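Local coordinates for protein CT263 (Chlamydia trachomatis, PDB 4QAS) that probably acts as an MTAN-type nucleosidase that hydrolyses the N-glycosidic bond of a futalosine-type nucleoside in menaquinone synthesis, at residues Y36-H39 with L44-V47. The protein carries 1 engineered substitution. Residues are numbered along the deposited sequence; the frame is centred on the assembly and turned at random.
Sequences YTYH and LLDV
Thr37 and Asp46 face each other in a non-hydrogen-bonded antiparallel pair, and their side chains run side by side on one face of a beta hairpin. Thr37 turns OG1 away from its own backbone N (chi1 -171°), which brings it 2.7 Å from Asp46 OD1, to which it donates nearly along the carboxylate C-O axis. The other oxygen, OD2, is hydrogen-bonded to Tyr69 OH, so both carboxylate oxygens of this buried aspartate have a partner and its rotation is largely fixed. On the same face Leu44 leans over the partner strand, its CD1 coming to 3.5 Å from Thr37 OG1.

The backbone ladder is uneven. Leu45 N meets Tyr38 O at 2.8 Å and nearly straight (170°); its return bond, Tyr38 N to Leu45 O, is about as short but bent (136°). Val47 N reaches Tyr36 O at 2.9 Å, whereas the return bond from Tyr36 N to Val47 O is weak. Next to that weak rung, the Tyr36 ring presents its edge to the carbonyl oxygen, CD2 lying 3.7 Å from Val47 O, while its CB packs on the Val47 CB. Tyr38 meets Leu45 more loosely, CD2 to CD2 at 4.5 Å.

Packing slackens toward the turn on the Thr37 face. His39 is exposed, and its imidazole swings away from Leu44, leaving only CB near Leu44 CD1 (4.2 Å).

Strand 43-49 is the inner arm of the hairpin, pairing in parallel with strand 7-13, whereas strand 36-40 pairs on its other side with the short strand 29-30. On the face of Tyr36, Tyr38, Leu45 and Val47, Leu23 of helix 16-25 touches Tyr36 and Val47, and Phe26 meets Tyr38 and Leu45; Tyr38 also packs on Gln185 of the second subunit.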
loop_
_atom_site.group_PDB
_atom_site.type_symbol
_atom_site.label_atom_id
_atom_site.label_comp_id
_atom_site.label_asym_id
_atom_site.label_seq_id
_atom_site.Cartn_x
_atom_site.Cartn_y
_atom_site.Cartn_z
ATOM N N TYR A 36 -13.578 3.086 10.904
ATOM C CA TYR A 36 -12.195 2.623 10.978
ATOM C C TYR A 36 -11.218 3.766 11.174
ATOM O O TYR A 36 -11.359 4.834 10.580
ATOM C CB TYR A 36 -11.770 1.924 9.700
ATOM C CG TYR A 36 -12.677 0.848 9.241
ATOM C CD1 TYR A 36 -12.529 -0.431 9.708
ATOM C CD2 TYR A 36 -13.659 1.097 8.290
ATOM C CE1 TYR A 36 -13.351 -1.448 9.269
ATOM C CE2 TYR A 36 -14.485 0.093 7.844
ATOM C CZ TYR A 36 -14.324 -1.177 8.340
ATOM O OH TYR A 36 -15.152 -2.178 7.887
ATOM N N THR A 37 -10.196 3.516 11.989
ATOM C CA THR A 37 -9.222 4.549 12.310
ATOM C C THR A 37 -7.841 3.928 12.453
ATOM O O THR A 37 -7.696 2.783 12.894
ATOM C CB THR A 37 -9.626 5.258 13.605
ATOM O OG1 THR A 37 -8.793 6.409 13.802
ATOM C CG2 THR A 37 -9.525 4.319 14.817
ATOM N N TYR A 38 -6.834 4.733 12.117
ATOM C CA TYR A 38 -5.435 4.350 12.249
ATOM C C TYR A 38 -4.657 5.638 12.427
ATOM O O TYR A 38 -5.011 6.656 11.832
ATOM C CB TYR A 38 -4.974 3.661 10.961
ATOM C CG TYR A 38 -3.485 3.419 10.888
ATOM C CD1 TYR A 38 -2.887 2.516 11.740
ATOM C CD2 TYR A 38 -2.692 4.070 9.956
ATOM C CE1 TYR A 38 -1.515 2.262 11.696
ATOM C CE2 TYR A 38 -1.316 3.813 9.897
ATOM C CZ TYR A 38 -0.755 2.920 10.765
ATOM O OH TYR A 38 0.605 2.675 10.693
ATOM N N HIS A 39 -3.618 5.615 13.243
ATOM C CA HIS A 39 -2.762 6.785 13.368
ATOM C C HIS A 39 -1.313 6.351 13.511
ATOM O O HIS A 39 -1.011 5.296 14.069
ATOM C CB HIS A 39 -3.176 7.673 14.539
ATOM C CG HIS A 39 -2.941 7.044 15.873
ATOM N ND1 HIS A 39 -1.796 7.266 16.609
ATOM C CD2 HIS A 39 -3.689 6.179 16.594
ATOM C CE1 HIS A 39 -1.856 6.573 17.731
ATOM N NE2 HIS A 39 -2.995 5.903 17.748
ATOM N N LEU A 44 -3.443 11.089 11.204
ATOM C CA LEU A 44 -4.641 10.332 11.526
ATOM C C LEU A 44 -5.310 9.983 10.212
ATOM O O LEU A 44 -5.566 10.865 9.376
ATOM C CB LEU A 44 -5.605 11.167 12.359
ATOM C CG LEU A 44 -6.991 10.556 12.632
ATOM C CD1 LEU A 44 -6.874 9.380 13.597
ATOM C CD2 LEU A 44 -7.911 11.612 13.204
ATOM N N LEU A 45 -5.595 8.705 10.022
ATOM C CA LEU A 45 -6.235 8.204 8.824
ATOM C C LEU A 45 -7.529 7.508 9.229
ATOM O O LEU A 45 -7.486 6.454 9.874
ATOM C CB LEU A 45 -5.281 7.236 8.122
ATOM C CG LEU A 45 -5.696 6.764 6.758
ATOM C CD1 LEU A 45 -5.799 7.937 5.784
ATOM C CD2 LEU A 45 -4.664 5.729 6.301
ATOM N N ASP A 46 -8.674 8.078 8.844
ATOM C CA ASP A 46 -9.970 7.499 9.156
ATOM C C ASP A 46 -10.618 7.073 7.851
ATOM O O ASP A 46 -10.363 7.658 6.793
ATOM C CB ASP A 46 -10.866 8.504 9.886
ATOM C CG ASP A 46 -10.417 8.782 11.320
ATOM O OD1 ASP A 46 -9.559 8.027 11.839
ATOM O OD2 ASP A 46 -10.940 9.756 11.888
ATOM N N VAL A 47 -11.480 6.059 7.932
ATOM C CA VAL A 47 -12.180 5.554 6.754
ATOM C C VAL A 47 -13.653 5.441 7.067
ATOM O O VAL A 47 -14.031 4.815 8.061
ATOM C CB VAL A 47 -11.634 4.183 6.320
ATOM C CG1 VAL A 47 -12.403 3.677 5.109
ATOM C CG2 VAL A 47 -10.188 4.295 5.979
#